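Local structure of immunity protein (Neisseria meningitidis, 4Q7O) at residues 40-44 / 114-118; 27-31 / 55-60; 21-26 / 98-102; 43-48 / 107-111; 37-41 / 125-129. The protein probably protects the meningococcal cell that makes it by binding and neutralising a cognate toxin of contact-dependent growth inhibition. All coordinates share one frame; numbering follows the deposited sequence.

Contact 1: residues 40-44 / 114-118; sequences LLECF and AISDF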
# COMPACT_ATOMS: atom_id res chain seq x y z
N LEU B 40 -12.93 -10.59 -7.58
CA LEU B 40 -12.85 -9.15 -7.32
C LEU B 40 -14.24 -8.49 -7.35
O LEU B 40 -14.54 -7.65 -6.51
CB LEU B 40 -11.92 -8.47 -8.32
CG LEU B 40 -11.70 -6.97 -8.14
CD1 LEU B 40 -11.09 -6.64 -6.77
CD2 LEU B 40 -10.83 -6.44 -9.26
N LEU B 41 -15.08 -8.88 -8.30
CA LEU B 41 -16.45 -8.38 -8.35
C LEU B 41 -17.21 -8.70 -7.07
O LEU B 41 -17.94 -7.86 -6.55
CB LEU B 41 -17.19 -8.89 -9.59
CG LEU B 41 -16.79 -8.22 -10.90
CD1 LEU B 41 -17.53 -8.87 -12.05
CD2 LEU B 41 -17.09 -6.75 -10.86
N GLU B 42 -17.02 -9.91 -6.53
CA GLU B 42 -17.67 -10.28 -5.27
C GLU B 42 -17.14 -9.44 -4.11
O GLU B 42 -17.91 -9.03 -3.23
CB GLU B 42 -17.53 -11.78 -4.99
CG GLU B 42 -18.22 -12.67 -6.02
CD GLU B 42 -19.70 -12.35 -6.18
OE1 GLU B 42 -20.41 -12.30 -5.16
OE2 GLU B 42 -20.14 -12.15 -7.33
N CYS B 43 -15.84 -9.20 -4.12
CA CYS B 43 -15.21 -8.29 -3.16
C CYS B 43 -15.87 -6.90 -3.19
O CYS B 43 -16.17 -6.32 -2.15
CB CYS B 43 -13.71 -8.18 -3.43
SG CYS B 43 -12.85 -6.94 -2.45
N PHE B 44 -16.10 -6.37 -4.40
CA PHE B 44 -16.78 -5.08 -4.54
C PHE B 44 -18.22 -5.13 -4.01
O PHE B 44 -18.71 -4.16 -3.45
CB PHE B 44 -16.80 -4.61 -6.00
CG PHE B 44 -15.48 -4.06 -6.49
CD1 PHE B 44 -14.88 -2.99 -5.84
CD2 PHE B 44 -14.89 -4.56 -7.64
CE1 PHE B 44 -13.69 -2.46 -6.31
CE2 PHE B 44 -13.70 -4.04 -8.12
CZ PHE B 44 -13.10 -2.99 -7.45
N ALA B 114 -12.09 2.60 -6.56
CA ALA B 114 -11.46 1.35 -6.99
C ALA B 114 -12.22 0.66 -8.12
O ALA B 114 -11.61 0.19 -9.08
CB ALA B 114 -11.28 0.40 -5.82
N ILE B 115 -13.54 0.59 -8.02
CA ILE B 115 -14.31 -0.08 -9.06
C ILE B 115 -14.29 0.73 -10.35
O ILE B 115 -14.33 0.17 -11.45
CB ILE B 115 -15.73 -0.45 -8.59
CG1 ILE B 115 -16.29 -1.60 -9.45
CG2 ILE B 115 -16.66 0.77 -8.59
CD1 ILE B 115 -17.65 -2.09 -8.96
N SER B 116 -14.21 2.05 -10.22
CA SER B 116 -14.02 2.94 -11.35
C SER B 116 -12.69 2.63 -12.06
O SER B 116 -12.66 2.48 -13.29
CB SER B 116 -14.03 4.39 -10.90
OG SER B 116 -13.66 5.24 -11.96
N ASP B 117 -11.60 2.58 -11.30
CA ASP B 117 -10.31 2.20 -11.87
C ASP B 117 -10.42 0.88 -12.62
O ASP B 117 -9.92 0.73 -13.74
CB ASP B 117 -9.23 2.04 -10.77
CG ASP B 117 -8.75 3.37 -10.19
OD1 ASP B 117 -8.87 4.42 -10.86
OD2 ASP B 117 -8.22 3.35 -9.06
N PHE B 118 -11.10 -0.08 -12.00
CA PHE B 118 -11.23 -1.41 -12.59
C PHE B 118 -12.02 -1.39 -13.90
O PHE B 118 -11.58 -1.95 -14.91
CB PHE B 118 -11.88 -2.38 -11.60
CG PHE B 118 -12.11 -3.75 -12.18
CD1 PHE B 118 -11.05 -4.62 -12.39
CD2 PHE B 118 -13.39 -4.16 -12.53
CE1 PHE B 118 -11.26 -5.87 -12.94
CE2 PHE B 118 -13.60 -5.41 -13.08
CZ PHE B 118 -12.54 -6.27 -13.28

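Contact 2: residues 27-31 / 55-60; sequences FFETI and VIGAQY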
# COMPACT_ATOMS: atom_id res chain seq x y z
N PHE B 27 -4.69 -3.82 -0.35
CA PHE B 27 -5.88 -4.66 -0.41
C PHE B 27 -6.36 -4.86 -1.85
O PHE B 27 -6.50 -5.99 -2.32
CB PHE B 27 -6.99 -4.05 0.45
CG PHE B 27 -8.28 -4.81 0.41
CD1 PHE B 27 -8.52 -5.84 1.31
CD2 PHE B 27 -9.27 -4.48 -0.50
CE1 PHE B 27 -9.72 -6.54 1.28
CE2 PHE B 27 -10.46 -5.18 -0.54
CZ PHE B 27 -10.68 -6.21 0.35
N PHE B 28 -6.58 -3.77 -2.56
CA PHE B 28 -7.10 -3.88 -3.92
C PHE B 28 -6.09 -4.45 -4.91
O PHE B 28 -6.45 -5.30 -5.72
CB PHE B 28 -7.69 -2.56 -4.40
CG PHE B 28 -9.06 -2.31 -3.85
CD1 PHE B 28 -10.13 -3.08 -4.28
CD2 PHE B 28 -9.28 -1.32 -2.91
CE1 PHE B 28 -11.40 -2.87 -3.77
CE2 PHE B 28 -10.54 -1.11 -2.40
CZ PHE B 28 -11.60 -1.89 -2.83
N GLU B 29 -4.83 -4.03 -4.82
CA GLU B 29 -3.85 -4.52 -5.78
C GLU B 29 -3.60 -6.01 -5.64
O GLU B 29 -3.48 -6.73 -6.63
CB GLU B 29 -2.53 -3.76 -5.69
CG GLU B 29 -1.45 -4.26 -6.64
CD GLU B 29 -1.84 -4.23 -8.11
OE1 GLU B 29 -2.75 -3.47 -8.49
OE2 GLU B 29 -1.22 -4.98 -8.90
N THR B 30 -3.53 -6.48 -4.40
CA THR B 30 -3.20 -7.88 -4.20
C THR B 30 -4.36 -8.80 -4.59
O THR B 30 -4.15 -9.87 -5.15
CB THR B 30 -2.65 -8.17 -2.79
OG1 THR B 30 -3.61 -7.79 -1.82
CG2 THR B 30 -1.36 -7.39 -2.55
N ILE B 31 -5.60 -8.39 -4.31
CA ILE B 31 -6.75 -9.17 -4.77
C ILE B 31 -6.85 -9.19 -6.29
O ILE B 31 -7.05 -10.24 -6.90
CB ILE B 31 -8.05 -8.64 -4.16
CG1 ILE B 31 -8.03 -8.87 -2.65
CG2 ILE B 31 -9.27 -9.30 -4.80
CD1 ILE B 31 -9.12 -8.15 -1.92
N VAL B 55 -9.96 -13.30 1.65
CA VAL B 55 -9.12 -14.24 0.94
C VAL B 55 -7.83 -14.38 1.73
O VAL B 55 -7.63 -13.70 2.74
CB VAL B 55 -8.79 -13.75 -0.49
CG1 VAL B 55 -10.04 -13.78 -1.34
CG2 VAL B 55 -8.17 -12.35 -0.45
N ILE B 56 -6.95 -15.28 1.29
CA ILE B 56 -5.67 -15.40 1.96
C ILE B 56 -4.90 -14.09 1.77
O ILE B 56 -4.68 -13.65 0.63
CB ILE B 56 -4.85 -16.61 1.47
CG1 ILE B 56 -5.61 -17.91 1.76
CG2 ILE B 56 -3.49 -16.64 2.15
CD1 ILE B 56 -4.92 -19.17 1.24
N GLY B 57 -4.57 -13.43 2.87
CA GLY B 57 -3.78 -12.21 2.83
C GLY B 57 -4.54 -10.90 2.66
O GLY B 57 -3.92 -9.85 2.50
N ALA B 58 -5.88 -10.95 2.68
CA ALA B 58 -6.67 -9.72 2.55
C ALA B 58 -8.10 -9.93 2.99
O ALA B 58 -8.75 -10.87 2.57
CB ALA B 58 -6.64 -9.22 1.11
N GLN B 59 -8.61 -9.02 3.82
CA GLN B 59 -10.00 -9.11 4.24
C GLN B 59 -10.53 -7.77 4.71
O GLN B 59 -9.78 -6.87 5.07
CB GLN B 59 -10.15 -10.13 5.38
CG GLN B 59 -9.49 -9.67 6.67
CD GLN B 59 -9.81 -10.57 7.85
OE1 GLN B 59 -10.84 -11.24 7.87
NE2 GLN B 59 -8.93 -10.57 8.85
N TYR B 60 -11.86 -7.66 4.71
CA TYR B 60 -12.53 -6.60 5.44
C TYR B 60 -13.73 -7.14 6.18
O TYR B 60 -14.30 -8.18 5.82
CB TYR B 60 -12.94 -5.41 4.55
CG TYR B 60 -13.94 -5.73 3.45
CD1 TYR B 60 -15.30 -5.91 3.74
CD2 TYR B 60 -13.54 -5.85 2.12
CE1 TYR B 60 -16.22 -6.21 2.73
CE2 TYR B 60 -14.45 -6.14 1.11
CZ TYR B 60 -15.79 -6.32 1.42
OH TYR B 60 -16.71 -6.61 0.43
O HOH W 1 -2.43 -8.74 0.65

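Contact 3: residues 21-26 / 98-102; sequences HFVISI and EELII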
# COMPACT_ATOMS: atom_id res chain seq x y z
N HIS B 21 -3.60 5.74 4.01
CA HIS B 21 -4.35 4.48 4.10
C HIS B 21 -3.81 3.45 3.12
O HIS B 21 -4.55 2.89 2.31
CB HIS B 21 -5.84 4.75 3.87
CG HIS B 21 -6.46 5.58 4.95
ND1 HIS B 21 -7.61 6.30 4.77
CD2 HIS B 21 -6.08 5.79 6.23
CE1 HIS B 21 -7.91 6.93 5.89
NE2 HIS B 21 -7.00 6.63 6.80
N PHE B 22 -2.51 3.22 3.23
CA PHE B 22 -1.80 2.30 2.35
C PHE B 22 -2.33 0.87 2.42
O PHE B 22 -2.20 0.11 1.46
CB PHE B 22 -0.30 2.34 2.63
CG PHE B 22 0.05 2.08 4.07
CD1 PHE B 22 0.25 0.79 4.54
CD2 PHE B 22 0.16 3.14 4.97
CE1 PHE B 22 0.57 0.55 5.86
CE2 PHE B 22 0.47 2.91 6.30
CZ PHE B 22 0.68 1.61 6.75
N VAL B 23 -2.96 0.49 3.53
CA VAL B 23 -3.58 -0.84 3.62
C VAL B 23 -4.64 -1.03 2.53
O VAL B 23 -4.76 -2.12 1.94
CB VAL B 23 -4.16 -1.10 5.03
CG1 VAL B 23 -5.14 -2.26 5.03
CG2 VAL B 23 -3.02 -1.36 6.03
N ILE B 24 -5.40 0.03 2.25
CA ILE B 24 -6.40 -0.01 1.18
C ILE B 24 -5.77 -0.23 -0.19
O ILE B 24 -6.28 -1.01 -1.00
CB ILE B 24 -7.26 1.26 1.16
CG1 ILE B 24 -7.97 1.47 2.51
CG2 ILE B 24 -8.27 1.20 0.02
CD1 ILE B 24 -8.84 0.30 2.94
N SER B 25 -4.67 0.47 -0.45
CA SER B 25 -3.91 0.33 -1.69
C SER B 25 -3.49 -1.13 -1.89
O SER B 25 -3.66 -1.71 -2.97
CB SER B 25 -2.64 1.20 -1.65
OG SER B 25 -2.82 2.41 -0.91
N ILE B 26 -2.94 -1.72 -0.83
CA ILE B 26 -2.45 -3.09 -0.90
C ILE B 26 -3.60 -4.07 -1.07
O ILE B 26 -3.51 -5.02 -1.84
CB ILE B 26 -1.64 -3.45 0.36
CG1 ILE B 26 -0.40 -2.56 0.47
CG2 ILE B 26 -1.24 -4.92 0.37
CD1 ILE B 26 0.30 -2.70 1.81
N GLU B 98 -1.28 -6.37 8.59
CA GLU B 98 -1.25 -4.92 8.53
C GLU B 98 -2.70 -4.45 8.54
O GLU B 98 -3.48 -4.80 7.65
CB GLU B 98 -0.56 -4.46 7.25
CG GLU B 98 0.80 -5.10 7.04
CD GLU B 98 1.44 -4.63 5.75
OE1 GLU B 98 1.50 -3.40 5.53
OE2 GLU B 98 1.85 -5.50 4.94
N GLU B 99 -3.08 -3.68 9.55
CA GLU B 99 -4.50 -3.43 9.82
C GLU B 99 -4.87 -1.96 9.73
O GLU B 99 -4.06 -1.08 10.02
CB GLU B 99 -4.86 -3.94 11.21
CG GLU B 99 -4.58 -5.41 11.42
CD GLU B 99 -4.63 -5.80 12.89
OE1 GLU B 99 -3.75 -5.36 13.65
OE2 GLU B 99 -5.57 -6.53 13.28
N LEU B 100 -6.12 -1.70 9.37
CA LEU B 100 -6.63 -0.34 9.30
C LEU B 100 -8.12 -0.33 9.56
O LEU B 100 -8.85 -1.17 9.04
CB LEU B 100 -6.36 0.25 7.91
CG LEU B 100 -6.94 1.63 7.60
CD1 LEU B 100 -6.30 2.71 8.45
CD2 LEU B 100 -6.77 1.97 6.12
N ILE B 101 -8.57 0.63 10.35
CA ILE B 101 -10.00 0.87 10.52
C ILE B 101 -10.35 2.25 9.99
O ILE B 101 -9.64 3.22 10.26
CB ILE B 101 -10.40 0.75 12.00
CG1 ILE B 101 -10.23 -0.70 12.47
CG2 ILE B 101 -11.81 1.25 12.22
CD1 ILE B 101 -10.21 -0.87 13.99
N ILE B 102 -11.42 2.34 9.21
CA ILE B 102 -11.91 3.62 8.70
C ILE B 102 -13.44 3.68 8.79
O ILE B 102 -14.09 2.65 8.93
CB ILE B 102 -11.46 3.85 7.23
CG1 ILE B 102 -11.84 2.67 6.34
CG2 ILE B 102 -9.97 4.14 7.17
CD1 ILE B 102 -11.55 2.90 4.85

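Contact 4: residues 43-48 / 107-111; sequences CFKNIT and AYHYF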
# COMPACT_ATOMS: atom_id res chain seq x y z
N CYS B 43 -15.84 -9.20 -4.12
CA CYS B 43 -15.21 -8.29 -3.16
C CYS B 43 -15.87 -6.90 -3.19
O CYS B 43 -16.17 -6.32 -2.15
CB CYS B 43 -13.71 -8.18 -3.43
SG CYS B 43 -12.85 -6.94 -2.45
N PHE B 44 -16.10 -6.37 -4.40
CA PHE B 44 -16.78 -5.08 -4.54
C PHE B 44 -18.22 -5.13 -4.01
O PHE B 44 -18.71 -4.16 -3.45
CB PHE B 44 -16.80 -4.61 -6.00
CG PHE B 44 -15.48 -4.06 -6.49
CD1 PHE B 44 -14.88 -2.99 -5.84
CD2 PHE B 44 -14.89 -4.56 -7.64
CE1 PHE B 44 -13.69 -2.46 -6.31
CE2 PHE B 44 -13.70 -4.04 -8.12
CZ PHE B 44 -13.10 -2.99 -7.45
N LYS B 45 -18.89 -6.26 -4.21
CA LYS B 45 -20.31 -6.39 -3.85
C LYS B 45 -20.57 -6.57 -2.36
O LYS B 45 -21.55 -6.05 -1.83
CB LYS B 45 -20.94 -7.57 -4.58
CG LYS B 45 -21.19 -7.33 -6.04
CD LYS B 45 -22.01 -8.46 -6.61
CE LYS B 45 -21.22 -9.26 -7.60
NZ LYS B 45 -22.01 -10.39 -8.14
N ASN B 46 -19.70 -7.34 -1.70
CA ASN B 46 -20.00 -7.81 -0.35
C ASN B 46 -20.11 -6.69 0.67
O ASN B 46 -20.79 -6.85 1.68
CB ASN B 46 -18.95 -8.83 0.12
CG ASN B 46 -19.23 -10.23 -0.37
OD1 ASN B 46 -20.02 -10.45 -1.29
ND2 ASN B 46 -18.57 -11.20 0.25
N ILE B 47 -19.47 -5.57 0.41
CA ILE B 47 -19.55 -4.44 1.33
C ILE B 47 -21.00 -3.97 1.51
O ILE B 47 -21.38 -3.52 2.59
CB ILE B 47 -18.60 -3.29 0.92
CG1 ILE B 47 -18.37 -2.33 2.09
CG2 ILE B 47 -19.12 -2.56 -0.34
CD1 ILE B 47 -17.19 -1.39 1.88
N THR B 48 -21.82 -4.12 0.47
CA THR B 48 -23.22 -3.69 0.52
C THR B 48 -24.15 -4.76 1.09
O THR B 48 -25.27 -4.45 1.51
CB THR B 48 -23.76 -3.34 -0.88
OG1 THR B 48 -23.95 -4.55 -1.64
CG2 THR B 48 -22.80 -2.43 -1.62
N ALA B 107 -14.84 4.14 3.39
CA ALA B 107 -14.69 2.88 2.68
C ALA B 107 -15.47 2.87 1.37
O ALA B 107 -14.95 2.47 0.33
CB ALA B 107 -15.10 1.71 3.54
N TYR B 108 -16.73 3.31 1.41
CA TYR B 108 -17.51 3.39 0.17
C TYR B 108 -16.87 4.33 -0.86
O TYR B 108 -16.89 4.04 -2.05
CB TYR B 108 -18.95 3.80 0.45
CG TYR B 108 -19.85 2.62 0.71
CD1 TYR B 108 -20.42 1.91 -0.34
CD2 TYR B 108 -20.13 2.21 2.00
CE1 TYR B 108 -21.25 0.83 -0.12
CE2 TYR B 108 -20.97 1.12 2.24
CZ TYR B 108 -21.52 0.44 1.18
OH TYR B 108 -22.34 -0.64 1.42
N HIS B 109 -16.32 5.44 -0.39
CA HIS B 109 -15.57 6.37 -1.23
C HIS B 109 -14.43 5.62 -1.93
O HIS B 109 -14.29 5.69 -3.15
CB HIS B 109 -15.05 7.50 -0.32
CG HIS B 109 -14.19 8.52 -0.99
ND1 HIS B 109 -14.69 9.45 -1.88
CD2 HIS B 109 -12.89 8.83 -0.82
CE1 HIS B 109 -13.72 10.26 -2.27
NE2 HIS B 109 -12.61 9.91 -1.64
N TYR B 110 -13.64 4.88 -1.17
CA TYR B 110 -12.56 4.10 -1.77
C TYR B 110 -13.06 3.04 -2.74
O TYR B 110 -12.48 2.85 -3.80
CB TYR B 110 -11.71 3.43 -0.69
CG TYR B 110 -10.79 4.35 0.08
CD1 TYR B 110 -10.06 5.34 -0.57
CD2 TYR B 110 -10.63 4.21 1.45
CE1 TYR B 110 -9.20 6.17 0.12
CE2 TYR B 110 -9.76 5.03 2.16
CZ TYR B 110 -9.06 6.01 1.49
OH TYR B 110 -8.19 6.83 2.18
N PHE B 111 -14.11 2.32 -2.36
CA PHE B 111 -14.63 1.26 -3.22
C PHE B 111 -15.16 1.80 -4.54
O PHE B 111 -15.00 1.19 -5.60
CB PHE B 111 -15.69 0.43 -2.50
CG PHE B 111 -15.12 -0.69 -1.67
CD1 PHE B 111 -14.16 -0.45 -0.70
CD2 PHE B 111 -15.54 -2.00 -1.88
CE1 PHE B 111 -13.63 -1.48 0.05
CE2 PHE B 111 -15.02 -3.04 -1.13
CZ PHE B 111 -14.06 -2.78 -0.16

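Contact 5: residues 37-41 / 125-129; sequences KDTLL and YQKKC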
# COMPACT_ATOMS: atom_id res chain seq x y z
N LYS B 37 -11.17 -12.16 -11.75
CA LYS B 37 -11.94 -10.93 -11.83
C LYS B 37 -13.33 -11.14 -11.22
O LYS B 37 -13.88 -10.23 -10.62
CB LYS B 37 -12.03 -10.42 -13.27
CG LYS B 37 -10.70 -9.89 -13.80
CD LYS B 37 -10.81 -9.30 -15.18
CE LYS B 37 -9.45 -8.83 -15.67
NZ LYS B 37 -8.46 -9.94 -15.76
N ASP B 38 -13.87 -12.34 -11.36
CA ASP B 38 -15.16 -12.65 -10.74
C ASP B 38 -15.08 -12.54 -9.22
O ASP B 38 -16.00 -12.03 -8.57
CB ASP B 38 -15.66 -14.04 -11.14
CG ASP B 38 -16.19 -14.10 -12.56
OD1 ASP B 38 -16.43 -13.02 -13.16
OD2 ASP B 38 -16.37 -15.22 -13.08
N THR B 39 -13.98 -13.01 -8.64
CA THR B 39 -13.76 -12.84 -7.20
C THR B 39 -13.66 -11.37 -6.80
O THR B 39 -14.26 -10.94 -5.81
CB THR B 39 -12.51 -13.60 -6.76
OG1 THR B 39 -12.76 -15.01 -6.91
CG2 THR B 39 -12.16 -13.29 -5.30
N LEU B 40 -12.93 -10.59 -7.58
CA LEU B 40 -12.85 -9.15 -7.32
C LEU B 40 -14.24 -8.49 -7.35
O LEU B 40 -14.54 -7.65 -6.51
CB LEU B 40 -11.92 -8.47 -8.32
CG LEU B 40 -11.70 -6.97 -8.14
CD1 LEU B 40 -11.09 -6.64 -6.77
CD2 LEU B 40 -10.83 -6.44 -9.26
N LEU B 41 -15.08 -8.88 -8.30
CA LEU B 41 -16.45 -8.38 -8.35
C LEU B 41 -17.21 -8.70 -7.07
O LEU B 41 -17.94 -7.86 -6.55
CB LEU B 41 -17.19 -8.89 -9.59
CG LEU B 41 -16.79 -8.22 -10.90
CD1 LEU B 41 -17.53 -8.87 -12.05
CD2 LEU B 41 -17.09 -6.75 -10.86
N TYR B 125 -16.19 -5.25 -18.38
CA TYR B 125 -16.96 -5.36 -17.15
C TYR B 125 -17.82 -4.13 -16.84
O TYR B 125 -18.31 -3.98 -15.73
CB TYR B 125 -16.04 -5.67 -15.96
CG TYR B 125 -15.46 -7.06 -16.01
CD1 TYR B 125 -14.26 -7.30 -16.66
CD2 TYR B 125 -16.13 -8.14 -15.45
CE1 TYR B 125 -13.74 -8.57 -16.74
CE2 TYR B 125 -15.61 -9.42 -15.52
CZ TYR B 125 -14.41 -9.63 -16.17
OH TYR B 125 -13.87 -10.89 -16.26
N GLN B 126 -18.02 -3.28 -17.85
CA GLN B 126 -18.78 -2.03 -17.70
C GLN B 126 -20.14 -2.21 -17.02
O GLN B 126 -20.42 -1.58 -16.00
CB GLN B 126 -18.98 -1.36 -19.07
CG GLN B 126 -19.82 -0.08 -19.03
CD GLN B 126 -19.04 1.15 -18.59
OE1 GLN B 126 -17.81 1.12 -18.45
NE2 GLN B 126 -19.76 2.25 -18.37
N LYS B 127 -20.97 -3.07 -17.60
CA LYS B 127 -22.34 -3.27 -17.11
C LYS B 127 -22.38 -3.74 -15.65
O LYS B 127 -23.11 -3.19 -14.84
CB LYS B 127 -23.07 -4.27 -18.01
CG LYS B 127 -24.51 -4.54 -17.63
CD LYS B 127 -25.11 -5.62 -18.53
CE LYS B 127 -26.58 -5.86 -18.25
NZ LYS B 127 -26.83 -6.17 -16.81
N LYS B 128 -21.58 -4.75 -15.33
CA LYS B 128 -21.58 -5.31 -13.98
C LYS B 128 -21.08 -4.31 -12.94
O LYS B 128 -21.61 -4.23 -11.84
CB LYS B 128 -20.73 -6.57 -13.94
CG LYS B 128 -21.34 -7.76 -14.67
CD LYS B 128 -20.36 -8.91 -14.74
CE LYS B 128 -20.98 -10.13 -15.41
NZ LYS B 128 -20.03 -11.28 -15.41
N CYS B 129 -20.04 -3.56 -13.30
CA CYS B 129 -19.48 -2.58 -12.37
C CYS B 129 -20.42 -1.40 -12.15
O CYS B 129 -20.53 -0.90 -11.03
CB CYS B 129 -18.12 -2.10 -12.86
SG CYS B 129 -16.86 -3.37 -12.76
O HOH W 2 -15.11 -13.04 -15.45

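Contact 1: residues 40-44 / 114-118
The ring of Phe44 lies with one face against the side chain of Ile115, whose CG1 sits almost over the middle of the ring, 3.7 Å from its centroid and 10° off the ring normal. Ile115 reaches this place because CG1 is anti to its backbone N (chi1 -158°), which lays CG1 and CD1 along the face while CB approaches CE1. The rim of the same ring meets Ala114: CB of Ala114 stands near the ring plane, 3.8 Å from CE1 of Phe44. The small alanine lets the ring come down on the helix backbone, CE1 of Phe44 being 3.5 Å from N of Ile115. The contact joins two helices of an alpha/beta protein, helix 37-46 and helix 104-121, which run nearly antiparallel here at 152°, their axes 11.5 Å apart. That wide spacing suits large side chains, and Phe118 and Leu40 reach across from opposite directions one turn along. CD2 of Leu40 rests over the face of the Phe118 ring, 3.6 Å from CD1 of Phe118, as a CH-pi contact. Leu41 CD2 touches the same ring more loosely, 4.3 Å from CE2 of Phe118. Helix 22-34 closes one flank, where Ile31 and Tyr32 pack on Leu40, and helix 126-139 lends Cys129 and Ile132 to Ile115.

Contact 2: residues 27-31 / 55-60
Water 1 bridges the two segments, donating one hydrogen to O of Gly57 at 2.6 Å and the other to OG1 of Thr30 at 2.9 Å. Thr30 OG1 is also bonded to the carbonyl of Ile26 one turn back on its helix, so the hydroxyl serves both helix and water. Here helix 22-34 crosses the antiparallel four-stranded sheet at its 52-55/58-62 hairpin, whose tight connection is a type II beta turn from Val55 to Ala58. Gly57 holds the third position of that turn with a positive phi of 88°, where a CB would press on the preceding carbonyl oxygen.

Away from the water the contact is apolar. Ala58 points at the helix, and its small CB fits between CD1 of Phe27, at 3.9 Å, and CG1 of Ile31, at 4.0 Å. CG1 of Ile31 also meets CG2 of Val55 from across the turn. With chi1 at 178° the Phe27 side chain extends toward the strand; the ring brings its edge to N of Gln59, 3.7 Å from CE1 of Phe27. Beyond it stands Tyr60, its ring oblique to that of Phe27, the planes 53° apart.

Phe89 meets Phe27 edge-to-face, and the Tyr60 hydroxyl is hydrogen-bonded to O of Cys43 on helix 37-46. Asn96 of the second subunit bonds to O of Thr30, which places this helix at the dimer interface. Between the two segments the rings come nearest where CZ of Phe27 is 3.4 Å from CD2 of Tyr60, with CZ near the plane of the tyrosine ring and at its edge.

Contact 3: residues 21-26 / 98-102
Val23 and Leu100 meet at their CB atoms, 3.9 Å apart, their side chains sliding past each other in opposite directions. Apolar contacts of this kind carry most of the contact. CD2 of Leu100 lies 3.8 Å from CG1 of Ile24 and 3.7 Å from CB of His21, so the leucine fork fills the angle between these two residues; a chi1 of 174° swings the fork away from the backbone N. Further along, CD1 of Ile24 approaches CD1 of Ile102 at 4.2 Å. The branched Val23 also rests on the backbone, CG2 being 3.8 Å from O of Glu98.

One face of the His21 imidazole takes a CH-pi contact from Ile102, whose CG2 is 3.9 Å from the ring centroid and displaced toward the rim. A hydrogen bond between ND1 and the hydroxyl of Tyr110, on helix 104-121, steadies the ring.

These side chains join the first turns of helix 22-34 to strand 98-103, the edge strand of the antiparallel sheet within this chain, so the helix lies across one face of the sheet in this alpha/beta fold, at 113° to the strand. Alternate strand residues, Glu98, Leu100 and Ile102, point at the helix, as extended geometry demands.

The carboxylate of Glu98 meets only apolar groups of the other segment, and loosely. The Glu98 chain runs out extended beyond CG, and OE1 stands at the edge of the Phe22 ring, 4.1 Å from CE1, with CD1 of Ile26 nearby. Here Phe34 of the second subunit meets Phe22, and Ile26 and Gly57 of that subunit pack on Ile26 and Glu98 of this one.

Contact 4: residues 43-48 / 107-111
CD1 of Ile47 stands almost over the centre of the Phe111 ring, 3.8 Å from the centroid and 4° off the normal. This CH-pi contact follows from an extended isoleucine: with chi1 at -162° and chi2 at 165°, CG1 and CD1 reach straight across. The other branch, CG2, is left between the backbone N and the carbonyl carbon, where it touches both CD2 of Phe111, at 3.9 Å, and CE1 of Tyr108, at 4.0 Å. A beta-branched residue suits the place, one arm for the ring face and one to touch both aromatic side chains. The same CD1 also meets the methyl of Ala107.

The Phe111 ring offers its edge to the other segment, with O of Cys43 near the ring plane, 3.6 Å from CE2. Thr48 turns its methyl toward Tyr108, CG2 lying at the edge of the tyrosine ring, 3.6 Å from OH. The Thr48 hydroxyl points the other way and donates to O of Lys45 at 2.8 Å, in the carbonyl plane; that oxygen also accepts Thr48 N, and the two bonds hold Thr48 to the turn before it.

Phe28 of helix 22-34 and Tyr60 of strand 58-62 both meet Phe111 edge-to-face, while Tyr136 of helix 126-139 does so with Tyr108, so the contact lies between helices and the sheet near the centre of the chain.

Contact 5: residues 37-41 / 125-129
Helix 37-46 faces the start of helix 126-139, with Leu41 and Cys129 the closest pair of CA atoms at 7.7 Å and Tyr125 in the N-cap position. Tyr125 reaches across to the first turn of the other helix. The aliphatic part of Lys37 crosses it at about a right angle: CD of Lys37 is 3.4 Å from CE1 of Tyr125, and CB of Lys37 is 3.5 Å from OH of Tyr125. A long lysine suits this rim, since its methylenes can pack beside the ring and hydroxyl while the extended chain carries the ammonium group away from the tyrosine.

Leu41 forms the apolar centre. Its CD1 touches CD2 of Tyr125 at 3.7 Å and also meets CD of Lys128, whose extended chain lies across it. The other methyl, CD2, turns inward to SG of Cys129 at 3.9 Å, a small, apolar partner on the buried side, where Phe118 of helix 104-121 packs on both Tyr125 and Cys129.

Toward the outside, water 2 lies near the plane of the Tyr125 ring and links its OH, at 2.6 Å, to OD1 of Asp38, to which it donates. NZ of Lys128 is 4.6 Å from the same OD1, too far for a salt bridge. The contact therefore grades from a greasy interior to a hydrated rim, and the attraction between Asp38 and Lys128 is probably weakened by solvent, leaving the tyrosine and leucine to do most of the holding.

Helix 37-46 is common to contacts 1, 4 and 5: it meets helix 104-121 in contacts 1 and 4, whose centres are 8 Å apart, and helix 126-139 in contact 5, 6 Å from contact 1. Contacts 2 and 3 instead lay helix 22-34 on the antiparallel sheet, their centres 10 Å apart, and both reach the second subunit. Contacts 3 and 5 lie farthest apart, about 22 Å between centres, on opposite sides of the chain's centre. Along the chain, contact 2 is nested within the loop closed by contact 3, and contact 4 within that of contact 5. Early helices thus pair with later strands and helices, tying the sheet and the helical layer into one domain.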